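Local coordinates for pectate lyase (Paenibacillus sp. 0602, PDB 5GT5), which cleaves polygalacturonate by elimination within the chain and probably also acts on partly methyl-esterified pectins, most likely with calcium as cofactor, at residues Asn8-Ser13 against Thr264-Val269; Asp368-Leu373 against Asp414-Leu419; Trp190-Gly195 against Ala431-Trp436; Val348-Thr353 against Thr359-Ile364. The protein carries 1 engineered substitution. All coordinates share one frame; numbering follows the deposited sequence.

All four contacts reach strands of the parallel beta-helix, but with different depth and chemistry. Contacts 1 and 4 are buried; contacts 2 and 3 are only partly so. Contacts 1 and 3 use the neighbouring parallel strands 262-271 and 184-194, and each lays a terminal region of the chain on its strand by polar bonds, through a threonine hydroxyl. Contact 1 meets contact 2 where His-267 NE2 lies 2.7 Å from Asp-414 OD2, a probable hydrogen bond. Contact 2 is mainly apolar packing, its charged groups pairing with residues outside it, whereas contact 4, adjoining it in sequence, mixes apolar, amide and CH-pi contacts. Contacts 3 and 4 lie farthest apart, their centres about 31 Å from each other.

Contact 1. Residues Asn8-Ser13 against Thr264-Val269; sequences NLTGFS and TLHHNV
Phe-12 and Thr-264 supply the direct hydrogen bond of this contact: Phe-12 N donates to Thr-264 OG1 over 3.0 Å, with an N-H...O angle of 154°. The hydroxyl is turned to this task by a chi1 of -55°, which sets OG1 opposite the carbonyl carbon and beside the backbone N. It has a second partner in Tyr-409 OH.

Close packing surrounds the same oxygen. Gly-11 passes with its CA 3.4 Å from Thr-264 OG1, and the Phe-12 ring approaches obliquely, its CD2 3.1 Å from that OG1. The Phe-12 and Thr-264 side chains cross at about a right angle.

The remaining polar contacts gather at His-266. Thr-10 OG1 lies 2.9 Å from His-266 NE2 and is also hydrogen-bonded to Tyr-288 OH, whose ring stacks on the imidazole. A water 2.8 Å from His-266 NE2 donates to Asn-8 O and accepts from Thr-10 N, joining the imidazole to the backbone of 8-13. At the other ring nitrogen, His-266 ND1 and His-267 ND1 share a nearly straight hydrogen bond of 2.8 Å, which restrains the ring's rotation.

Thus an irregular N-terminal segment packs against strand 262-271 at Thr-264 and His-266, next to 184-194 and 284-288, covering the outside of the parallel beta-helix characteristic of polysaccharide lyase family 1.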
loop_
_atom_site.group_PDB
_atom_site.type_symbol
_atom_site.label_atom_id
_atom_site.label_comp_id
_atom_site.label_asym_id
_atom_site.label_seq_id
_atom_site.Cartn_x
_atom_site.Cartn_y
_atom_site.Cartn_z
ATOM N N ASN A 8 2.793 8.888 -18.590
ATOM C CA ASN A 8 3.185 7.945 -17.543
ATOM C C ASN A 8 2.463 8.183 -16.227
ATOM O O ASN A 8 2.200 9.330 -15.852
ATOM C CB ASN A 8 4.685 8.023 -17.227
ATOM C CG ASN A 8 5.548 7.416 -18.296
ATOM O OD1 ASN A 8 5.057 6.929 -19.318
ATOM N ND2 ASN A 8 6.853 7.544 -18.110
ATOM N N LEU A 9 2.197 7.094 -15.520
ATOM C CA LEU A 9 1.791 7.173 -14.120
ATOM C C LEU A 9 2.919 7.794 -13.298
ATOM O O LEU A 9 4.071 7.352 -13.382
ATOM C CB LEU A 9 1.471 5.769 -13.606
ATOM C CG LEU A 9 1.324 5.611 -12.090
ATOM C CD1 LEU A 9 0.144 6.439 -11.548
ATOM C CD2 LEU A 9 1.087 4.140 -11.796
ATOM N N THR A 10 2.596 8.839 -12.540
ATOM C CA THR A 10 3.541 9.447 -11.597
ATOM C C THR A 10 2.857 9.648 -10.251
ATOM O O THR A 10 1.650 9.422 -10.095
ATOM C CB THR A 10 4.013 10.814 -12.080
ATOM O OG1 THR A 10 2.899 11.716 -12.020
ATOM C CG2 THR A 10 4.503 10.765 -13.516
ATOM N N GLY A 11 3.635 10.060 -9.265
ATOM C CA GLY A 11 3.067 10.587 -8.022
ATOM C C GLY A 11 2.787 9.507 -7.009
ATOM O O GLY A 11 3.382 8.410 -7.071
ATOM N N PHE A 12 1.874 9.757 -6.074
ATOM C CA PHE A 12 1.713 8.834 -4.953
ATOM C C PHE A 12 1.165 7.473 -5.355
ATOM O O PHE A 12 1.374 6.496 -4.634
ATOM C CB PHE A 12 0.831 9.443 -3.859
ATOM C CG PHE A 12 1.509 10.552 -3.064
ATOM C CD1 PHE A 12 2.559 10.281 -2.194
ATOM C CD2 PHE A 12 1.086 11.877 -3.184
ATOM C CE1 PHE A 12 3.183 11.299 -1.463
ATOM C CE2 PHE A 12 1.691 12.899 -2.447
ATOM C CZ PHE A 12 2.727 12.617 -1.568
ATOM N N SER A 13 0.482 7.392 -6.508
ATOM C CA SER A 13 0.046 6.091 -7.001
ATOM C C SER A 13 1.126 5.316 -7.714
ATOM O O SER A 13 0.834 4.276 -8.303
ATOM C CB SER A 13 -1.182 6.222 -7.903
ATOM O OG SER A 13 -1.654 4.918 -8.291
ATOM N N THR A 264 -1.698 13.046 -5.437
ATOM C CA THR A 264 -1.057 13.854 -6.467
ATOM C C THR A 264 -2.090 14.214 -7.499
ATOM O O THR A 264 -2.808 13.329 -8.001
ATOM C CB THR A 264 0.058 13.063 -7.177
ATOM O OG1 THR A 264 0.977 12.571 -6.198
ATOM C CG2 THR A 264 0.789 13.921 -8.202
ATOM N N LEU A 265 -2.156 15.503 -7.852
ATOM C CA LEU A 265 -2.997 16.003 -8.966
ATOM C C LEU A 265 -2.072 16.601 -10.024
ATOM O O LEU A 265 -1.236 17.443 -9.686
ATOM C CB LEU A 265 -3.926 17.125 -8.474
ATOM C CG LEU A 265 -4.750 16.819 -7.216
ATOM C CD1 LEU A 265 -5.524 18.052 -6.785
ATOM C CD2 LEU A 265 -5.702 15.638 -7.456
ATOM N N HIS A 266 -2.194 16.220 -11.288
ATOM C CA HIS A 266 -1.340 16.854 -12.291
ATOM C C HIS A 266 -1.912 16.797 -13.682
ATOM O O HIS A 266 -2.616 15.833 -14.043
ATOM C CB HIS A 266 0.120 16.350 -12.241
ATOM C CG HIS A 266 0.348 15.024 -12.867
ATOM N ND1 HIS A 266 0.632 14.878 -14.216
ATOM C CD2 HIS A 266 0.381 13.773 -12.342
ATOM C CE1 HIS A 266 0.801 13.604 -14.487
ATOM N NE2 HIS A 266 0.658 12.903 -13.364
ATOM N N HIS A 267 -1.629 17.847 -14.466
ATOM C CA HIS A 267 -2.157 17.945 -15.840
ATOM C C HIS A 267 -3.679 17.803 -15.853
ATOM O O HIS A 267 -4.274 17.200 -16.745
ATOM C CB HIS A 267 -1.440 16.947 -16.789
ATOM C CG HIS A 267 0.002 17.287 -16.997
ATOM N ND1 HIS A 267 1.008 16.860 -16.144
ATOM C CD2 HIS A 267 0.617 18.093 -17.908
ATOM C CE1 HIS A 267 2.157 17.383 -16.516
ATOM N NE2 HIS A 267 1.950 18.123 -17.604
ATOM N N ASN A 268 -4.316 18.386 -14.834
ATOM C CA ASN A 268 -5.780 18.443 -14.769
ATOM C C ASN A 268 -6.261 19.838 -15.034
ATOM O O ASN A 268 -5.573 20.816 -14.700
ATOM C CB ASN A 268 -6.328 18.051 -13.397
ATOM C CG ASN A 268 -6.000 16.633 -13.011
ATOM O OD1 ASN A 268 -5.823 15.743 -13.873
ATOM N ND2 ASN A 268 -5.919 16.400 -11.696
ATOM N N VAL A 269 -7.450 19.938 -15.622
ATOM C CA VAL A 269 -8.126 21.236 -15.787
ATOM C C VAL A 269 -9.352 21.279 -14.897
ATOM O O VAL A 269 -10.211 20.390 -14.974
ATOM C CB VAL A 269 -8.551 21.472 -17.258
ATOM C CG1 VAL A 269 -9.350 22.785 -17.419
ATOM C CG2 VAL A 269 -7.340 21.471 -18.169
HETATM O O HOH W 1 0.262 10.207 -13.985
#

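Contact 2. Residues Asp368-Leu373 against Asp414-Leu419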
loop_
_atom_site.group_PDB
_atom_site.type_symbol
_atom_site.label_atom_id
_atom_site.label_comp_id
_atom_site.label_asym_id
_atom_site.label_seq_id
_atom_site.Cartn_x
_atom_site.Cartn_y
_atom_site.Cartn_z
ATOM N N ASP A 368 6.219 28.921 -8.472
ATOM C CA ASP A 368 6.185 29.346 -9.879
ATOM C C ASP A 368 4.872 29.092 -10.600
ATOM O O ASP A 368 4.780 28.239 -11.495
ATOM C CB ASP A 368 7.357 28.728 -10.658
ATOM C CG ASP A 368 7.580 29.390 -12.005
ATOM O OD1 ASP A 368 7.253 30.590 -12.143
ATOM O OD2 ASP A 368 8.064 28.706 -12.931
ATOM N N THR A 369 3.853 29.842 -10.197
ATOM C CA THR A 369 2.508 29.688 -10.728
ATOM C C THR A 369 2.010 31.000 -11.282
ATOM O O THR A 369 2.297 32.072 -10.744
ATOM C CB THR A 369 1.619 29.147 -9.610
ATOM O OG1 THR A 369 1.923 27.758 -9.465
ATOM C CG2 THR A 369 0.161 29.262 -9.904
ATOM N N ILE A 370 1.292 30.913 -12.390
ATOM C CA ILE A 370 0.684 32.059 -13.045
ATOM C C ILE A 370 -0.694 32.319 -12.462
ATOM O O ILE A 370 -1.503 31.394 -12.355
ATOM C CB ILE A 370 0.617 31.794 -14.567
ATOM C CG1 ILE A 370 2.049 31.733 -15.121
ATOM C CG2 ILE A 370 -0.209 32.861 -15.294
ATOM C CD1 ILE A 370 2.124 31.298 -16.614
ATOM N N TYR A 371 -0.948 33.567 -12.071
ATOM C CA TYR A 371 -2.200 33.947 -11.447
ATOM C C TYR A 371 -2.761 35.195 -12.101
ATOM O O TYR A 371 -2.014 36.140 -12.418
ATOM C CB TYR A 371 -1.976 34.198 -9.954
ATOM C CG TYR A 371 -3.201 34.624 -9.218
ATOM C CD1 TYR A 371 -4.186 33.698 -8.866
ATOM C CD2 TYR A 371 -3.396 35.960 -8.890
ATOM C CE1 TYR A 371 -5.339 34.116 -8.172
ATOM C CE2 TYR A 371 -4.532 36.392 -8.222
ATOM C CZ TYR A 371 -5.504 35.466 -7.861
ATOM O OH TYR A 371 -6.613 35.902 -7.182
ATOM N N SER A 372 -4.075 35.220 -12.292
ATOM C CA SER A 372 -4.770 36.389 -12.838
ATOM C C SER A 372 -6.130 36.513 -12.177
ATOM O O SER A 372 -6.840 35.521 -12.036
ATOM C CB SER A 372 -4.929 36.251 -14.348
ATOM O OG SER A 372 -5.663 37.353 -14.878
ATOM N N LEU A 373 -6.484 37.729 -11.756
ATOM C CA LEU A 373 -7.801 37.986 -11.189
ATOM C C LEU A 373 -8.309 39.290 -11.789
ATOM O O LEU A 373 -7.687 40.350 -11.605
ATOM C CB LEU A 373 -7.751 38.106 -9.651
ATOM C CG LEU A 373 -9.118 38.367 -8.983
ATOM C CD1 LEU A 373 -10.034 37.152 -9.184
ATOM C CD2 LEU A 373 -8.982 38.696 -7.486
ATOM N N ASP A 414 6.284 20.777 -16.428
ATOM C CA ASP A 414 6.154 21.639 -17.593
ATOM C C ASP A 414 6.082 23.082 -17.179
ATOM O O ASP A 414 5.775 23.384 -16.025
ATOM C CB ASP A 414 4.899 21.310 -18.390
ATOM C CG ASP A 414 4.872 19.886 -18.852
ATOM O OD1 ASP A 414 5.959 19.267 -18.935
ATOM O OD2 ASP A 414 3.761 19.381 -19.133
ATOM N N ASP A 415 6.390 23.977 -18.116
ATOM C CA ASP A 415 6.272 25.399 -17.805
ATOM C C ASP A 415 4.811 25.818 -17.787
ATOM O O ASP A 415 4.045 25.492 -18.686
ATOM C CB ASP A 415 7.036 26.271 -18.802
ATOM C CG ASP A 415 7.211 27.676 -18.276
ATOM O OD1 ASP A 415 6.292 28.486 -18.430
ATOM O OD2 ASP A 415 8.246 27.962 -17.630
ATOM N N PRO A 416 4.414 26.584 -16.770
ATOM C CA PRO A 416 3.002 26.982 -16.763
ATOM C C PRO A 416 2.591 27.871 -17.933
ATOM O O PRO A 416 1.404 27.943 -18.226
ATOM C CB PRO A 416 2.856 27.725 -15.430
ATOM C CG PRO A 416 4.261 28.147 -15.090
ATOM C CD PRO A 416 5.141 27.076 -15.584
ATOM N N SER A 417 3.535 28.532 -18.600
ATOM C CA SER A 417 3.126 29.479 -19.655
ATOM C C SER A 417 2.508 28.829 -20.883
ATOM O O SER A 417 1.779 29.492 -21.625
ATOM C CB SER A 417 4.288 30.381 -20.110
ATOM O OG SER A 417 5.302 29.620 -20.745
ATOM N N THR A 418 2.754 27.545 -21.072
ATOM C CA THR A 418 2.184 26.848 -22.231
ATOM C C THR A 418 1.192 25.775 -21.802
ATOM O O THR A 418 0.725 24.964 -22.605
ATOM C CB THR A 418 3.309 26.265 -23.095
ATOM O OG1 THR A 418 4.169 25.450 -22.292
ATOM C CG2 THR A 418 4.123 27.388 -23.748
ATOM N N LEU A 419 0.858 25.780 -20.518
ATOM C CA LEU A 419 0.054 24.693 -19.952
ATOM C C LEU A 419 -1.400 24.746 -20.408
ATOM O O LEU A 419 -2.007 23.715 -20.690
ATOM C CB LEU A 419 0.124 24.775 -18.424
ATOM C CG LEU A 419 -0.523 23.608 -17.670
ATOM C CD1 LEU A 419 0.216 22.340 -17.937
ATOM C CD2 LEU A 419 -0.525 23.870 -16.166
#
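Pro-416 and Ile-370 bury the most surface here, 68 and 58 Å², and they do so by apolar packing. The end of the Ile-370 side chain does the touching: CD1 lies 3.8 Å from Pro-416 CB and sits by the peptide bond that follows, 3.7 Å from Ser-417 CA. Two torsions explain this reach. With chi1 at -66° CG1 stands beside the backbone N, and with chi2 at 173° the branch is extended, which carries CD1 past the proline ring to the start of the next residue. The two side chains meet at a slant.

The neighbouring ring carbon, Pro-416 CG, meets the backbone of Asp-368, 3.6 Å from Asp-368 O. The pyrrolidine ring therefore spans two positions of 368-373 at the start of strand 369-372. That strand belongs to the parallel beta-helix, and Asp-368 and Thr-369 form a classic beta bulge opposite Gly-380 where it pairs antiparallel with 378-380.

Asp-368 buries 34 Å², while its carboxylate is held by salt bridges to Lys-338 and Arg-379. Arg-379 also pairs with Asp-415, so it probably offsets the repulsion between Asp-368 OD2 and Asp-415 OD2, which stand 4.8 Å apart. Asp-415 in addition shapes the loop that presents the proline: its OD1 accepts from Ser-417 N at 2.8 Å, making an Asx turn, and from Ser-417 OG, also at 2.8 Å. The amide arrives on the anti side, somewhat tilted from the carboxylate plane, whereas the hydroxyl comes from above it.

Contact 3. Residues Trp190-Gly195 against Ala431-Trp436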
loop_
_atom_site.group_PDB
_atom_site.type_symbol
_atom_site.label_atom_id
_atom_site.label_comp_id
_atom_site.label_asym_id
_atom_site.label_seq_id
_atom_site.Cartn_x
_atom_site.Cartn_y
_atom_site.Cartn_z
ATOM N N TRP A 190 -4.314 14.128 -15.978
ATOM C CA TRP A 190 -4.810 14.266 -17.339
ATOM C C TRP A 190 -6.329 14.266 -17.401
ATOM O O TRP A 190 -6.918 13.711 -18.328
ATOM C CB TRP A 190 -4.202 13.170 -18.265
ATOM C CG TRP A 190 -2.762 13.461 -18.542
ATOM C CD1 TRP A 190 -1.663 12.858 -17.980
ATOM C CD2 TRP A 190 -2.258 14.480 -19.418
ATOM N NE1 TRP A 190 -0.506 13.444 -18.470
ATOM C CE2 TRP A 190 -0.853 14.426 -19.362
ATOM C CE3 TRP A 190 -2.862 15.390 -20.282
ATOM C CZ2 TRP A 190 -0.046 15.293 -20.098
ATOM C CZ3 TRP A 190 -2.046 16.247 -21.026
ATOM C CH2 TRP A 190 -0.663 16.189 -20.921
ATOM N N SER A 191 -6.964 14.890 -16.418
ATOM C CA SER A 191 -8.426 14.847 -16.278
ATOM C C SER A 191 -9.058 16.221 -16.316
ATOM O O SER A 191 -8.422 17.212 -15.950
ATOM C CB SER A 191 -8.844 14.077 -15.013
ATOM O OG SER A 191 -8.426 12.706 -15.126
ATOM N N THR A 192 -10.300 16.252 -16.771
ATOM C CA THR A 192 -11.071 17.494 -16.856
ATOM C C THR A 192 -12.202 17.465 -15.847
ATOM O O THR A 192 -12.908 16.449 -15.730
ATOM C CB THR A 192 -11.661 17.626 -18.265
ATOM O OG1 THR A 192 -10.570 17.822 -19.187
ATOM C CG2 THR A 192 -12.622 18.820 -18.325
ATOM N N PHE A 193 -12.353 18.571 -15.106
ATOM C CA PHE A 193 -13.435 18.782 -14.165
ATOM C C PHE A 193 -14.084 20.070 -14.612
ATOM O O PHE A 193 -13.410 21.096 -14.658
ATOM C CB PHE A 193 -12.851 18.887 -12.739
ATOM C CG PHE A 193 -11.998 17.701 -12.342
ATOM C CD1 PHE A 193 -10.646 17.624 -12.727
ATOM C CD2 PHE A 193 -12.553 16.657 -11.600
ATOM C CE1 PHE A 193 -9.866 16.530 -12.354
ATOM C CE2 PHE A 193 -11.793 15.548 -11.247
ATOM C CZ PHE A 193 -10.464 15.461 -11.630
ATOM N N LYS A 194 -15.358 20.009 -14.997
ATOM C CA LYS A 194 -16.011 21.199 -15.567
ATOM C C LYS A 194 -17.429 21.330 -15.075
ATOM O O LYS A 194 -18.085 20.388 -14.615
ATOM C CB LYS A 194 -16.009 21.173 -17.098
ATOM C CG LYS A 194 -16.715 19.990 -17.695
ATOM C CD LYS A 194 -16.607 20.005 -19.230
ATOM C CE LYS A 194 -17.225 18.777 -19.833
ATOM N NZ LYS A 194 -17.145 18.857 -21.331
ATOM N N GLY A 195 -17.910 22.554 -15.180
ATOM C CA GLY A 195 -19.299 22.842 -14.886
ATOM C C GLY A 195 -20.188 22.744 -16.104
ATOM O O GLY A 195 -19.809 22.204 -17.163
ATOM N N ALA A 431 -11.392 12.603 -20.923
ATOM C CA ALA A 431 -11.817 11.414 -21.637
ATOM C C ALA A 431 -12.105 11.711 -23.125
ATOM O O ALA A 431 -12.496 12.772 -23.457
ATOM C CB ALA A 431 -13.047 10.826 -20.950
ATOM N N GLY A 432 -11.914 10.679 -23.921
ATOM C CA GLY A 432 -12.231 10.820 -25.348
ATOM C C GLY A 432 -11.244 11.645 -26.119
ATOM O O GLY A 432 -11.527 12.048 -27.200
ATOM N N LYS A 433 -10.080 11.881 -25.567
ATOM C CA LYS A 433 -9.134 12.824 -26.097
ATOM C C LYS A 433 -7.977 12.065 -26.768
ATOM O O LYS A 433 -7.528 12.455 -27.815
ATOM C CB LYS A 433 -8.737 13.878 -24.953
ATOM C CG LYS A 433 -9.772 15.044 -24.793
ATOM C CD LYS A 433 -10.658 15.219 -23.485
ATOM C CE LYS A 433 -11.113 16.671 -22.956
ATOM N NZ LYS A 433 -12.046 17.222 -21.762
ATOM N N LEU A 434 -7.541 10.961 -26.192
ATOM C CA LEU A 434 -6.473 10.156 -26.724
ATOM C C LEU A 434 -7.030 9.012 -27.444
ATOM O O LEU A 434 -7.796 8.291 -26.915
ATOM C CB LEU A 434 -5.614 9.552 -25.646
ATOM C CG LEU A 434 -4.420 10.234 -25.225
ATOM C CD1 LEU A 434 -3.640 9.458 -24.205
ATOM C CD2 LEU A 434 -3.575 10.632 -26.378
ATOM N N SER A 435 -6.575 8.848 -28.659
ATOM C CA SER A 435 -7.017 7.803 -29.484
ATOM C C SER A 435 -5.727 7.106 -29.780
ATOM O O SER A 435 -4.886 7.629 -30.451
ATOM C CB SER A 435 -7.696 8.351 -30.791
ATOM O OG SER A 435 -8.882 9.107 -30.513
ATOM N N TRP A 436 -5.534 5.998 -29.147
ATOM C CA TRP A 436 -4.454 5.059 -29.401
ATOM C C TRP A 436 -5.059 3.683 -29.223
ATOM O O TRP A 436 -6.210 3.559 -28.786
ATOM C CB TRP A 436 -3.258 5.278 -28.462
ATOM C CG TRP A 436 -3.559 5.385 -26.966
ATOM C CD1 TRP A 436 -4.724 5.058 -26.327
ATOM C CD2 TRP A 436 -2.660 5.845 -25.951
ATOM N NE1 TRP A 436 -4.592 5.270 -24.978
ATOM C CE2 TRP A 436 -3.334 5.763 -24.719
ATOM C CE3 TRP A 436 -1.335 6.308 -25.963
ATOM C CZ2 TRP A 436 -2.741 6.142 -23.516
ATOM C CZ3 TRP A 436 -0.745 6.668 -24.780
ATOM C CH2 TRP A 436 -1.441 6.595 -23.569
HETATM O O HOH W 2 -14.292 19.420 -21.986
#
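Lys-433 and Thr-192 meet through a single hydrogen bond, Lys-433 NZ donating to Thr-192 OG1 over 3.0 Å. The conformations on the two sides differ. Thr-192, with chi1 at -67°, holds OG1 beside its backbone N and turned from the carbonyl carbon. Lys-433 reaches it by a chain bent in the middle: chi2 at 113° and chi3 at 148° both stand off the staggered values, and only the last torsion is fully extended. The two side chains cross at about a right angle, and only the end of the lysine comes close: Lys-433 CE is still 4.0 Å from Thr-192 OG1. Both side chains also touch Val-168 on the adjacent strand 168-169.

Lys-194, two residues on from Thr-192 along strand 184-194, sends a chain extended beyond CG to the same place. A water accepts from Lys-194 NZ at 3.0 Å and from Lys-433 NZ at 3.2 Å. Putting a valine in place of Thr-192 would probably leave the Lys-433 ammonium without this acceptor and free to swing toward solvent.

With Lys-194 NZ and Lys-433 NZ 5.4 Å apart, the neutral hydroxyl and the shared water offer lone pairs but no counter-charge, so this tie between the C-terminal tail and the beta-helix is probably modest in strength.

Contact 4. Residues Val348-Thr353 against Thr359-Ile364; sequences VRNNQT and TYTGKI
Thr-353 lies over one face of the Tyr-360 ring: its CG2 is 3.9 Å from the ring centroid and 15° off the ring normal, a CH-pi contact displaced toward the rim.

The Asn-351 amide comes next, its plane inclined 56° to that ring. With CG opposite the backbone N (chi1 -173°), the side chain reaches across to Thr-361, and ND2 donates to Thr-361 OG1 over 2.9 Å, the acceptor lying close to the amide plane. Its OD1 accepts from Asp-354 N and, weakly, from Thr-353 N. With a leucine in place of Asn-351, Thr-361 OG1 would probably lose this donor and the turn at Thr-353 and Asp-354 the acceptor that helps to hold it.

Asn-350 and Thr-361 run side by side in the same direction, with Asn-350 ND2 3.8 Å from Thr-361 CG2. That ND2 is bonded to Ala-394 O and to a water that donates to Gly-362 O. Between the backbones, Gly-362 N donates to Asn-350 O over 2.8 Å. Farther along, Val-348 and Ile-364 cross at a slant, CG1 of Val-348 3.7 Å from CD1 of Ile-364.

The touching parts, 348-353 and 360-364, run in nearly opposite directions, forming the two arms of a loop that leads from strand 346-349 on one face of the parallel beta-helix to 363-367 on another. The Arg-349 side chain lies about 9 Å from that of Arg-276, probably the catalytic arginine, which would place this loop near the active site.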
loop_
_atom_site.group_PDB
_atom_site.type_symbol
_atom_site.label_atom_id
_atom_site.label_comp_id
_atom_site.label_asym_id
_atom_site.label_seq_id
_atom_site.Cartn_x
_atom_site.Cartn_y
_atom_site.Cartn_z
ATOM N N VAL A 348 -5.366 30.344 -2.246
ATOM C CA VAL A 348 -4.483 29.652 -1.320
ATOM C C VAL A 348 -5.021 29.880 0.086
ATOM O O VAL A 348 -4.896 30.982 0.636
ATOM C CB VAL A 348 -3.016 30.193 -1.422
ATOM C CG1 VAL A 348 -2.083 29.359 -0.521
ATOM C CG2 VAL A 348 -2.494 30.145 -2.858
ATOM N N ARG A 349 -5.607 28.852 0.690
ATOM C CA ARG A 349 -6.203 28.993 2.024
ATOM C C ARG A 349 -5.605 27.988 2.976
ATOM O O ARG A 349 -5.254 26.862 2.589
ATOM C CB ARG A 349 -7.728 28.824 1.969
ATOM C CG ARG A 349 -8.418 29.929 1.201
ATOM C CD ARG A 349 -9.923 29.743 1.210
ATOM N NE ARG A 349 -10.465 30.143 2.486
ATOM C CZ ARG A 349 -10.781 31.401 2.802
ATOM N NH1 ARG A 349 -10.646 32.376 1.908
ATOM N NH2 ARG A 349 -11.247 31.684 4.009
ATOM N N ASN A 350 -5.515 28.395 4.236
ATOM C CA ASN A 350 -4.840 27.603 5.254
ATOM C C ASN A 350 -5.656 27.299 6.508
ATOM O O ASN A 350 -5.132 26.695 7.421
ATOM C CB ASN A 350 -3.467 28.222 5.616
ATOM C CG ASN A 350 -3.588 29.522 6.413
ATOM O OD1 ASN A 350 -4.683 30.066 6.596
ATOM N ND2 ASN A 350 -2.457 30.019 6.887
ATOM N N ASN A 351 -6.918 27.714 6.563
ATOM C CA ASN A 351 -7.721 27.455 7.755
ATOM C C ASN A 351 -9.153 27.841 7.477
ATOM O O ASN A 351 -9.436 29.006 7.216
ATOM C CB ASN A 351 -7.177 28.272 8.954
ATOM C CG ASN A 351 -7.863 27.913 10.266
ATOM O OD1 ASN A 351 -9.085 27.753 10.306
ATOM N ND2 ASN A 351 -7.090 27.765 11.325
ATOM N N GLN A 352 -10.043 26.853 7.505
ATOM C CA GLN A 352 -11.450 27.055 7.223
ATOM C C GLN A 352 -12.333 27.051 8.469
ATOM O O GLN A 352 -13.428 27.585 8.439
ATOM C CB GLN A 352 -11.961 25.910 6.356
ATOM C CG GLN A 352 -11.271 25.783 5.008
ATOM C CD GLN A 352 -11.523 26.972 4.145
ATOM O OE1 GLN A 352 -10.768 27.941 4.198
ATOM N NE2 GLN A 352 -12.586 26.920 3.326
ATOM N N THR A 353 -11.860 26.468 9.560
ATOM C CA THR A 353 -12.753 26.179 10.681
ATOM C C THR A 353 -12.677 27.255 11.773
ATOM O O THR A 353 -13.692 27.629 12.345
ATOM C CB THR A 353 -12.467 24.768 11.257
ATOM O OG1 THR A 353 -12.723 23.780 10.246
ATOM C CG2 THR A 353 -13.365 24.469 12.463
ATOM N N THR A 359 -4.501 24.705 15.518
ATOM C CA THR A 359 -4.761 23.284 15.292
ATOM C C THR A 359 -5.498 23.079 13.979
ATOM O O THR A 359 -5.340 22.031 13.325
ATOM C CB THR A 359 -5.587 22.688 16.447
ATOM O OG1 THR A 359 -4.903 22.957 17.686
ATOM C CG2 THR A 359 -5.760 21.193 16.313
ATOM N N TYR A 360 -6.278 24.073 13.575
ATOM C CA TYR A 360 -7.057 23.991 12.334
ATOM C C TYR A 360 -6.304 24.504 11.094
ATOM O O TYR A 360 -6.784 24.379 9.969
ATOM C CB TYR A 360 -8.416 24.669 12.506
ATOM C CG TYR A 360 -9.355 23.868 13.385
ATOM C CD1 TYR A 360 -9.971 22.712 12.912
ATOM C CD2 TYR A 360 -9.559 24.224 14.718
ATOM C CE1 TYR A 360 -10.801 21.968 13.733
ATOM C CE2 TYR A 360 -10.383 23.485 15.540
ATOM C CZ TYR A 360 -11.005 22.360 15.038
ATOM O OH TYR A 360 -11.838 21.601 15.842
ATOM N N THR A 361 -5.119 25.068 11.292
ATOM C CA THR A 361 -4.326 25.589 10.181
ATOM C C THR A 361 -3.502 24.500 9.510
ATOM O O THR A 361 -2.904 23.652 10.161
ATOM C CB THR A 361 -3.369 26.678 10.690
ATOM O OG1 THR A 361 -4.152 27.711 11.286
ATOM C CG2 THR A 361 -2.526 27.277 9.535
ATOM N N GLY A 362 -3.510 24.491 8.176
ATOM C CA GLY A 362 -2.634 23.617 7.438
ATOM C C GLY A 362 -1.454 24.374 6.847
ATOM O O GLY A 362 -1.433 25.631 6.845
ATOM N N LYS A 363 -0.465 23.615 6.377
ATOM C CA LYS A 363 0.706 24.161 5.686
ATOM C C LYS A 363 0.453 24.144 4.200
ATOM O O LYS A 363 -0.026 23.155 3.653
ATOM C CB LYS A 363 1.946 23.332 5.989
ATOM C CG LYS A 363 2.315 23.266 7.481
ATOM C CD LYS A 363 3.400 22.256 7.810
ATOM C CE LYS A 363 2.882 20.819 7.748
ATOM N NZ LYS A 363 3.959 19.872 8.119
ATOM N N ILE A 364 0.800 25.224 3.517
ATOM C CA ILE A 364 0.532 25.334 2.074
ATOM C C ILE A 364 1.547 26.273 1.429
ATOM O O ILE A 364 1.879 27.331 1.978
ATOM C CB ILE A 364 -0.923 25.780 1.790
ATOM C CG1 ILE A 364 -1.232 25.780 0.295
ATOM C CG2 ILE A 364 -1.245 27.143 2.448
ATOM C CD1 ILE A 364 -2.742 25.728 -0.029
HETATM O O HOH W 3 -0.196 28.063 6.752
HETATM O O HOH W 4 -9.504 24.512 9.112
#